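Local structure of malate dehydrogenase (Porphyromonas gingivalis, 3FI9) at residues A[68-71]-A[72-76]; A[48-51]-A[52-56]; A[316-320]-A[321-325]; A[287-291]-A[292-296]. The protein probably catalyses the reversible, NAD-dependent oxidation of malate to oxaloacetate. All coordinates share one frame; numbering follows the deposited sequence.

From the N terminus the order is interaction 2, interaction 1, interaction 4 and interaction 3. Each is a continuous piece of chain folded on itself, so they follow in series, and none nests within or crosses another. Interaction 2 is a stretch of helix 44-57, and interaction 1 covers the short helix 70-74, reached through strand 65-67; their nearest atoms are about 7 Å apart in the NAD-binding domain. Interaction 4 closes the tight turn between strand 285-288 and helix 297-319, on the opposite side of the chain's centre from both. Interaction 3 ends that same helix and directs the C-terminal tail against helices 94-115 and 129-140.

Interaction 1. Residues A[68-71]-A[72-76]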
loop_
_atom_site.group_PDB
_atom_site.type_symbol
_atom_site.label_atom_id
_atom_site.label_comp_id
_atom_site.label_asym_id
_atom_site.label_seq_id
_atom_site.Cartn_x
_atom_site.Cartn_y
_atom_site.Cartn_z
ATOM N N SER A 68 -10.513 -6.392 -18.434
ATOM C CA SER A 68 -9.450 -6.404 -19.458
ATOM C C SER A 68 -9.906 -5.839 -20.804
ATOM O O SER A 68 -9.187 -5.975 -21.810
ATOM C CB SER A 68 -8.904 -7.809 -19.674
ATOM O OG SER A 68 -8.352 -8.279 -18.476
ATOM N N ASP A 69 -11.072 -5.202 -20.802
ATOM C CA ASP A 69 -11.658 -4.562 -21.980
ATOM C C ASP A 69 -11.500 -3.060 -21.836
ATOM O O ASP A 69 -12.091 -2.435 -20.940
ATOM C CB ASP A 69 -13.155 -4.882 -22.116
ATOM C CG ASP A 69 -13.770 -4.286 -23.412
ATOM O OD1 ASP A 69 -13.769 -4.963 -24.463
ATOM O OD2 ASP A 69 -14.168 -3.122 -23.422
ATOM N N ILE A 70 -10.706 -2.472 -22.723
ATOM C CA ILE A 70 -10.420 -1.061 -22.589
ATOM C C ILE A 70 -11.636 -0.167 -22.747
ATOM O O ILE A 70 -11.710 0.829 -22.098
ATOM C CB ILE A 70 -9.277 -0.598 -23.524
ATOM C CG1 ILE A 70 -8.908 0.843 -23.166
ATOM C CG2 ILE A 70 -9.624 -0.799 -24.999
ATOM C CD1 ILE A 70 -8.024 0.888 -21.894
ATOM N N LYS A 71 -12.580 -0.508 -23.634
ATOM C CA LYS A 71 -13.780 0.300 -23.768
ATOM C C LYS A 71 -14.530 0.345 -22.445
ATOM O O LYS A 71 -14.981 1.390 -22.023
ATOM C CB LYS A 71 -14.739 -0.220 -24.864
ATOM C CG LYS A 71 -15.892 0.791 -25.121
ATOM C CD LYS A 71 -16.948 0.301 -26.139
ATOM C CE LYS A 71 -17.968 1.420 -26.395
ATOM N NZ LYS A 71 -18.799 1.112 -27.602
ATOM N N GLU A 72 -14.669 -0.802 -21.802
ATOM C CA GLU A 72 -15.392 -0.850 -20.527
ATOM C C GLU A 72 -14.720 -0.006 -19.445
ATOM O O GLU A 72 -15.384 0.744 -18.713
ATOM C CB GLU A 72 -15.480 -2.302 -20.060
ATOM C CG GLU A 72 -16.515 -3.085 -20.831
ATOM C CD GLU A 72 -16.634 -4.503 -20.329
ATOM O OE1 GLU A 72 -15.800 -4.897 -19.475
ATOM O OE2 GLU A 72 -17.557 -5.211 -20.793
ATOM N N ALA A 73 -13.405 -0.114 -19.394
ATOM C CA ALA A 73 -12.545 0.563 -18.407
ATOM C C ALA A 73 -12.571 2.078 -18.579
ATOM O O ALA A 73 -12.634 2.826 -17.604
ATOM C CB ALA A 73 -11.108 0.045 -18.545
ATOM N N LEU A 74 -12.474 2.542 -19.825
ATOM C CA LEU A 74 -12.458 4.003 -20.046
ATOM C C LEU A 74 -13.843 4.650 -20.126
ATOM O O LEU A 74 -14.000 5.859 -19.950
ATOM C CB LEU A 74 -11.594 4.340 -21.266
ATOM C CG LEU A 74 -10.103 4.011 -21.107
ATOM C CD1 LEU A 74 -9.311 4.589 -22.245
ATOM C CD2 LEU A 74 -9.599 4.557 -19.783
ATOM N N THR A 75 -14.881 3.867 -20.377
ATOM C CA THR A 75 -16.246 4.459 -20.385
ATOM C C THR A 75 -16.627 5.113 -19.058
ATOM O O THR A 75 -16.573 4.467 -18.016
ATOM C CB THR A 75 -17.311 3.402 -20.831
ATOM O OG1 THR A 75 -16.945 2.915 -22.137
ATOM C CG2 THR A 75 -18.690 4.024 -20.895
ATOM N N ASP A 76 -17.004 6.394 -19.100
ATOM C CA ASP A 76 -17.319 7.200 -17.906
ATOM C C ASP A 76 -16.056 7.592 -17.115
ATOM O O ASP A 76 -16.153 8.319 -16.120
ATOM C CB ASP A 76 -18.300 6.484 -16.962
ATOM C CG ASP A 76 -19.626 6.128 -17.627
ATOM O OD1 ASP A 76 -20.220 7.000 -18.299
ATOM O OD2 ASP A 76 -20.094 4.982 -17.439
#
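An N-cap and a threonine just past its C-terminal end bracket the short helix 70-74, which joins strands 65-67 and 77-82 of the Rossmann-type NAD-binding domain. At its start Asp69 turns its carboxylate back over the first turn: with CG trans to the backbone N (chi1 -176°), OD2 accepts Glu72 N at 2.9 Å through its anti lone pair. It thereby takes up an amide with no carbonyl of a preceding turn to meet, while Asp69 O accepts Ala73 N at 3.1 Å in the first regular i to i+4 bond of the helix. The side chain of Glu72 crosses that of Asp69 at about a right angle, bringing CG to 3.5 Å from Asp69 OD2, while OE1 stays 4.6 Å from that oxygen and bonds instead to Thr67 OG1, which also receives Asp69 N. The next bond of the series joins Leu74 N to Ile70 O at 2.9 Å, and the CD1 end of Ile70 swings back to lie 3.8 Å from Leu74 CG. Lys71 O takes Thr75 N at 3.0 Å as the helix ends; Thr75 OG1 donates to the same oxygen, although its modelled distance is too short to be taken literally. Ile70 and Leu74 both rest on Asp111 of helix 94-115, and Leu74 and Lys71 reach Tyr115. Ala73 and Ile70 lie on Tyr40 of strand 37-40, while Ser68 OG bonds to Asp41 O and touches helix 44-57.

Interaction 2. Residues A[48-51]-A[52-56]; sequences EGVA and EEIRH
Glu52 lies alongside Glu48, one helical turn earlier, the two side chains pointing the same way with carboxylate planes 44° apart and their OE2 atoms 4.2 Å from each other. Its first torsion (chi1 -68°, CG opposite the carbonyl carbon) brings Glu52 CG to 3.1 Å from Glu48 O, and the bend at chi2 (-64°) turns OE1 toward Arg55. Arg55 NH1 meets Glu52 OE1 at 3.1 Å in a salt bridge that lies in the guanidinium plane but approaches from above the carboxylate plane. Glu52 OE2 pairs with Lys164 of the second subunit, so two positive groups probably offset the crowding of like charge with Glu48. Regular i to i+4 backbone bonds run beneath these side chains; the Arg55 N to Ala51 O bond measures 2.9 Å. On another face Val50 CG1 meets Ile54 CG1 at 4.3 Å. Glu53 leads its carboxylate to Arg232 and Ser239 of the second subunit, making this part of the helix a dimer contact. Within its own subunit, helix 44-57 is the crossover of the beta-alpha-beta unit between strands 37-40 and 65-67: Val50 and Ile54 pack on helix 19-30, and Ala51 and Arg55 on Phe66 of strand 65-67.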
loop_
_atom_site.group_PDB
_atom_site.type_symbol
_atom_site.label_atom_id
_atom_site.label_comp_id
_atom_site.label_asym_id
_atom_site.label_seq_id
_atom_site.Cartn_x
_atom_site.Cartn_y
_atom_site.Cartn_z
ATOM N N GLU A 48 -7.489 -10.295 -11.710
ATOM C CA GLU A 48 -8.482 -10.834 -10.798
ATOM C C GLU A 48 -7.919 -11.019 -9.387
ATOM O O GLU A 48 -8.647 -10.825 -8.413
ATOM C CB GLU A 48 -9.042 -12.176 -11.296
ATOM C CG GLU A 48 -10.145 -12.688 -10.405
ATOM C CD GLU A 48 -10.728 -14.021 -10.894
ATOM O OE1 GLU A 48 -10.402 -14.445 -12.025
ATOM O OE2 GLU A 48 -11.547 -14.607 -10.155
ATOM N N GLY A 49 -6.650 -11.409 -9.276
ATOM C CA GLY A 49 -6.067 -11.652 -7.958
ATOM C C GLY A 49 -5.934 -10.330 -7.224
ATOM O O GLY A 49 -6.078 -10.272 -5.989
ATOM N N VAL A 50 -5.615 -9.284 -7.985
ATOM C CA VAL A 50 -5.505 -7.958 -7.401
ATOM C C VAL A 50 -6.859 -7.510 -6.873
ATOM O O VAL A 50 -6.922 -7.044 -5.749
ATOM C CB VAL A 50 -4.948 -6.923 -8.352
ATOM C CG1 VAL A 50 -4.948 -5.568 -7.691
ATOM C CG2 VAL A 50 -3.522 -7.324 -8.811
ATOM N N ALA A 51 -7.916 -7.623 -7.696
ATOM C CA ALA A 51 -9.256 -7.191 -7.287
ATOM C C ALA A 51 -9.724 -7.941 -6.038
ATOM O O ALA A 51 -10.340 -7.354 -5.174
ATOM C CB ALA A 51 -10.284 -7.361 -8.441
ATOM N N GLU A 52 -9.440 -9.242 -5.985
ATOM C CA GLU A 52 -9.820 -10.080 -4.840
ATOM C C GLU A 52 -9.142 -9.534 -3.586
ATOM O O GLU A 52 -9.780 -9.370 -2.556
ATOM C CB GLU A 52 -9.450 -11.559 -5.063
ATOM C CG GLU A 52 -10.268 -12.271 -6.171
ATOM C CD GLU A 52 -11.783 -12.395 -5.889
ATOM O OE1 GLU A 52 -12.425 -11.464 -5.350
ATOM O OE2 GLU A 52 -12.361 -13.441 -6.248
ATOM N N GLU A 53 -7.865 -9.206 -3.678
ATOM C CA GLU A 53 -7.158 -8.620 -2.529
ATOM C C GLU A 53 -7.800 -7.292 -2.065
ATOM O O GLU A 53 -7.971 -7.064 -0.875
ATOM C CB GLU A 53 -5.679 -8.448 -2.846
ATOM C CG GLU A 53 -4.852 -9.744 -2.653
ATOM C CD GLU A 53 -3.772 -9.562 -1.577
ATOM O OE1 GLU A 53 -4.099 -9.438 -0.382
ATOM O OE2 GLU A 53 -2.587 -9.490 -1.955
ATOM N N ILE A 54 -8.138 -6.415 -3.004
ATOM C CA ILE A 54 -8.747 -5.139 -2.635
ATOM C C ILE A 54 -10.092 -5.362 -1.959
ATOM O O ILE A 54 -10.386 -4.799 -0.898
ATOM C CB ILE A 54 -8.911 -4.225 -3.853
ATOM C CG1 ILE A 54 -7.518 -4.070 -4.535
ATOM C CG2 ILE A 54 -9.643 -2.916 -3.451
ATOM C CD1 ILE A 54 -6.435 -3.448 -3.592
ATOM N N ARG A 55 -10.893 -6.236 -2.558
ATOM C CA ARG A 55 -12.175 -6.577 -1.969
ATOM C C ARG A 55 -12.046 -7.095 -0.519
ATOM O O ARG A 55 -12.877 -6.794 0.315
ATOM C CB ARG A 55 -12.866 -7.636 -2.826
ATOM C CG ARG A 55 -13.444 -7.085 -4.109
ATOM C CD ARG A 55 -13.665 -8.246 -5.058
ATOM N NE ARG A 55 -14.405 -7.851 -6.248
ATOM C CZ ARG A 55 -14.734 -8.680 -7.251
ATOM N NH1 ARG A 55 -14.317 -9.925 -7.244
ATOM N NH2 ARG A 55 -15.434 -8.248 -8.303
ATOM N N HIS A 56 -11.036 -7.894 -0.258
ATOM C CA HIS A 56 -10.828 -8.464 1.067
ATOM C C HIS A 56 -10.286 -7.471 2.120
ATOM O O HIS A 56 -10.217 -7.806 3.312
ATOM C CB HIS A 56 -9.886 -9.675 0.949
ATOM C CG HIS A 56 -10.371 -10.734 -0.007
ATOM N ND1 HIS A 56 -9.553 -11.755 -0.446
ATOM C CD2 HIS A 56 -11.579 -10.924 -0.609
ATOM C CE1 HIS A 56 -10.234 -12.517 -1.294
ATOM N NE2 HIS A 56 -11.460 -12.032 -1.404
#

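Interaction 3. Residues A[316-320]-A[321-325]; sequences EVIAM and GIIPA
The main chain leaves helix 297-319 at Gly321, whose positive phi (76°) lets Ile322 N turn back to Val317 O at 3.2 Å and Gly321 N to Ile318 O at 2.8 Å. The first of these donors lies nearly in line with its carbonyl, whereas the second sits above the carbonyl plane. These two bonds make a Schellman motif, which ends the helix and reverses the chain so that 322-325 folds back beside the last turn; Ile323 N adds a weak bond to Val317 O. The motif's apolar contact joins Val317 CG1 to Ile322 CB at 3.8 Å, and Ile323 adds further packing. Val317 CG1, trans to its backbone N (chi1 -179°), lies 3.4 Å from Ile323 CG1, the branch that ends in CD1, closer than usual for two carbons. The other branch of Ile323, CG2, meets Ile318 CG1 at 3.5 Å, the two side chains crossing at about a right angle. A CA-H...O contact from Ile318 CA to Ile323 O and one water, which donates to both Ile318 O and Ile323 O, link the returning segment 323-325 to the last helical turn. Met320 runs beside Ile322 with SD 4.1 Å from Ile322 CD1. Helix 94-115 meets Met320 and Ile322 through Leu98 and Ala102, and helix 129-140 receives Ile323 on Val135 and Ile138, while its Tyr139 OH bonds to Ile322 O.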
loop_
_atom_site.group_PDB
_atom_site.type_symbol
_atom_site.label_atom_id
_atom_site.label_comp_id
_atom_site.label_asym_id
_atom_site.label_seq_id
_atom_site.Cartn_x
_atom_site.Cartn_y
_atom_site.Cartn_z
ATOM N N GLU A 316 13.605 11.859 -32.455
ATOM C CA GLU A 316 13.589 10.443 -32.817
ATOM C C GLU A 316 12.173 9.900 -33.018
ATOM O O GLU A 316 11.881 9.212 -34.001
ATOM C CB GLU A 316 14.242 9.579 -31.737
ATOM C CG GLU A 316 15.734 9.405 -31.831
ATOM C CD GLU A 316 16.234 8.321 -30.897
ATOM O OE1 GLU A 316 17.001 8.670 -29.982
ATOM O OE2 GLU A 316 15.870 7.126 -31.084
ATOM N N VAL A 317 11.294 10.179 -32.058
ATOM C CA VAL A 317 9.938 9.667 -32.127
ATOM C C VAL A 317 9.094 10.351 -33.223
ATOM O O VAL A 317 8.141 9.759 -33.759
ATOM C CB VAL A 317 9.294 9.697 -30.713
ATOM C CG1 VAL A 317 7.832 9.138 -30.734
ATOM C CG2 VAL A 317 10.174 8.876 -29.741
ATOM N N ILE A 318 9.405 11.604 -33.537
ATOM C CA ILE A 318 8.830 12.237 -34.734
ATOM C C ILE A 318 9.310 11.449 -35.955
ATOM O O ILE A 318 8.538 11.175 -36.879
ATOM C CB ILE A 318 9.210 13.774 -34.822
ATOM C CG1 ILE A 318 8.562 14.553 -33.676
ATOM C CG2 ILE A 318 8.784 14.439 -36.171
ATOM C CD1 ILE A 318 9.133 15.985 -33.481
ATOM N N ALA A 319 10.579 11.056 -35.959
ATOM C CA ALA A 319 11.159 10.376 -37.147
ATOM C C ALA A 319 10.540 8.995 -37.379
ATOM O O ALA A 319 10.502 8.490 -38.515
ATOM C CB ALA A 319 12.682 10.276 -37.019
ATOM N N MET A 320 10.054 8.390 -36.302
ATOM C CA MET A 320 9.412 7.089 -36.361
ATOM C C MET A 320 7.995 7.323 -36.916
ATOM O O MET A 320 7.255 6.399 -37.145
ATOM C CB MET A 320 9.312 6.461 -34.969
ATOM C CG MET A 320 10.619 5.927 -34.285
ATOM S SD MET A 320 10.344 5.518 -32.492
ATOM C CE MET A 320 12.010 5.185 -31.946
ATOM N N GLY A 321 7.612 8.571 -37.114
ATOM C CA GLY A 321 6.230 8.874 -37.564
ATOM C C GLY A 321 5.100 8.769 -36.520
ATOM O O GLY A 321 3.901 8.757 -36.874
ATOM N N ILE A 322 5.460 8.712 -35.235
ATOM C CA ILE A 322 4.476 8.482 -34.186
ATOM C C ILE A 322 3.971 9.824 -33.644
ATOM O O ILE A 322 2.761 10.082 -33.501
ATOM C CB ILE A 322 5.094 7.687 -33.011
ATOM C CG1 ILE A 322 5.333 6.226 -33.404
ATOM C CG2 ILE A 322 4.140 7.806 -31.752
ATOM C CD1 ILE A 322 6.206 5.413 -32.399
ATOM N N ILE A 323 4.935 10.694 -33.366
ATOM C CA ILE A 323 4.638 12.067 -33.025
ATOM C C ILE A 323 4.621 12.835 -34.368
ATOM O O ILE A 323 5.536 12.683 -35.186
ATOM C CB ILE A 323 5.746 12.593 -32.076
ATOM C CG1 ILE A 323 5.756 11.803 -30.753
ATOM C CG2 ILE A 323 5.614 14.093 -31.810
ATOM C CD1 ILE A 323 6.824 12.326 -29.731
ATOM N N PRO A 324 3.588 13.652 -34.611
ATOM C CA PRO A 324 3.557 14.405 -35.870
ATOM C C PRO A 324 4.637 15.474 -35.909
ATOM O O PRO A 324 5.167 15.852 -34.850
ATOM C CB PRO A 324 2.185 15.089 -35.847
ATOM C CG PRO A 324 1.430 14.461 -34.704
ATOM C CD PRO A 324 2.480 14.027 -33.717
ATOM N N ALA A 325 4.978 15.932 -37.117
ATOM C CA ALA A 325 5.836 17.114 -37.283
ATOM C C ALA A 325 5.423 18.218 -36.346
ATOM O O ALA A 325 4.232 18.530 -36.189
ATOM C CB ALA A 325 5.781 17.636 -38.731
HETATM O O HOH W 1 6.130 12.259 -37.891
#

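Interaction 4. Residues A[287-291]-A[292-296]; sequences KHSDI and NQLGN
With CG trans to the backbone N (chi1 175°), the carboxylate of Asp290 swings over the amide of Asn292, and OD1 accepts Asn292 N at 2.9 Å. This is an Asx turn; the donor approaches from well above the carboxylate plane. Asp290 O takes Gln293 N at 2.9 Å, and Ile291 O takes Leu294 N at 3.0 Å, each amide again lying above its carbonyl plane, consistent with the 3-10 winding here. The side-chain amide plane of Asn292 is turned 79° from the Asp290 carboxylate, and Asn292 CB lies 3.5 Å from Asp290 OD1. Ile291 and Leu294 are both buried: Ile291 CG1 comes to 4.4 Å from Leu294 CD1, and both pack on Met277 of strand 273-277. Ser289 OG lies 3.5 Å from Leu294 CD2. The turn carries the chain from strand 285-288 to helix 297-319, where Asn296 OD1 caps Glu299 N. Asp290 thus supplies two acceptors, one from its side chain and one from its main chain, to two successive amides: the one N-H donated to OD1 would be expected to favour the ionised carboxylate slightly, while the main-chain O holds the next amide.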
loop_
_atom_site.group_PDB
_atom_site.type_symbol
_atom_site.label_atom_id
_atom_site.label_comp_id
_atom_site.label_asym_id
_atom_site.label_seq_id
_atom_site.Cartn_x
_atom_site.Cartn_y
_atom_site.Cartn_z
ATOM N N LYS A 287 -0.503 23.618 -13.944
ATOM C CA LYS A 287 0.183 24.771 -14.528
ATOM C C LYS A 287 1.638 24.812 -14.023
ATOM O O LYS A 287 1.948 24.287 -12.962
ATOM C CB LYS A 287 -0.545 26.085 -14.217
ATOM N N HIS A 288 2.529 25.438 -14.780
ATOM C CA HIS A 288 3.884 25.561 -14.306
ATOM C C HIS A 288 4.279 27.011 -14.131
ATOM O O HIS A 288 3.712 27.905 -14.769
ATOM C CB HIS A 288 4.868 24.802 -15.223
ATOM C CG HIS A 288 5.043 25.394 -16.589
ATOM N ND1 HIS A 288 5.785 26.531 -16.819
ATOM C CD2 HIS A 288 4.605 24.980 -17.803
ATOM C CE1 HIS A 288 5.796 26.795 -18.116
ATOM N NE2 HIS A 288 5.076 25.877 -18.733
ATOM N N SER A 289 5.248 27.244 -13.261
ATOM C CA SER A 289 5.712 28.602 -13.012
ATOM C C SER A 289 6.607 29.087 -14.165
ATOM O O SER A 289 6.959 28.334 -15.076
ATOM C CB SER A 289 6.483 28.637 -11.694
ATOM O OG SER A 289 7.766 28.095 -11.914
ATOM N N ASP A 290 6.990 30.344 -14.108
ATOM C CA ASP A 290 7.764 30.984 -15.158
ATOM C C ASP A 290 9.205 30.460 -15.176
ATOM O O ASP A 290 9.980 30.674 -14.244
ATOM C CB ASP A 290 7.734 32.513 -14.943
ATOM C CG ASP A 290 8.617 33.259 -15.921
ATOM O OD1 ASP A 290 9.143 32.632 -16.878
ATOM O OD2 ASP A 290 8.760 34.482 -15.744
ATOM N N ILE A 291 9.578 29.772 -16.246
ATOM C CA ILE A 291 10.884 29.120 -16.285
ATOM C C ILE A 291 11.970 30.162 -16.130
ATOM O O ILE A 291 13.028 29.908 -15.539
ATOM C CB ILE A 291 11.060 28.326 -17.607
ATOM C CG1 ILE A 291 12.071 27.190 -17.458
ATOM C CG2 ILE A 291 11.388 29.262 -18.791
ATOM C CD1 ILE A 291 11.599 25.916 -18.174
ATOM N N ASN A 292 11.704 31.353 -16.644
ATOM C CA ASN A 292 12.758 32.349 -16.685
ATOM C C ASN A 292 13.082 32.865 -15.303
ATOM O O ASN A 292 14.112 33.498 -15.118
ATOM C CB ASN A 292 12.427 33.491 -17.647
ATOM C CG ASN A 292 12.426 33.045 -19.082
ATOM O OD1 ASN A 292 13.278 32.255 -19.500
ATOM N ND2 ASN A 292 11.469 33.545 -19.857
ATOM N N GLN A 293 12.219 32.582 -14.330
ATOM C CA GLN A 293 12.481 33.008 -12.961
ATOM C C GLN A 293 12.862 31.828 -12.061
ATOM O O GLN A 293 12.982 31.989 -10.846
ATOM C CB GLN A 293 11.274 33.717 -12.354
ATOM C CG GLN A 293 10.597 32.888 -11.258
ATOM C CD GLN A 293 9.203 33.371 -10.901
ATOM O OE1 GLN A 293 8.955 34.578 -10.757
ATOM N NE2 GLN A 293 8.281 32.425 -10.736
ATOM N N LEU A 294 13.048 30.644 -12.643
ATOM C CA LEU A 294 13.423 29.479 -11.836
ATOM C C LEU A 294 14.887 29.490 -11.458
ATOM O O LEU A 294 15.758 29.599 -12.322
ATOM C CB LEU A 294 13.160 28.160 -12.560
ATOM C CG LEU A 294 11.849 27.407 -12.581
ATOM C CD1 LEU A 294 12.157 26.040 -13.203
ATOM C CD2 LEU A 294 11.135 27.275 -11.199
ATOM N N GLY A 295 15.168 29.314 -10.172
ATOM C CA GLY A 295 16.549 29.225 -9.701
ATOM C C GLY A 295 17.408 30.397 -10.167
ATOM O O GLY A 295 16.921 31.529 -10.287
ATOM N N ASN A 296 18.687 30.129 -10.419
ATOM C CA ASN A 296 19.589 31.136 -10.969
ATOM C C ASN A 296 20.030 30.842 -12.382
ATOM O O ASN A 296 19.640 29.842 -12.982
ATOM C CB ASN A 296 20.830 31.284 -10.082
ATOM C CG ASN A 296 21.597 29.966 -9.881
ATOM O OD1 ASN A 296 21.813 29.178 -10.804
ATOM N ND2 ASN A 296 22.066 29.761 -8.658
#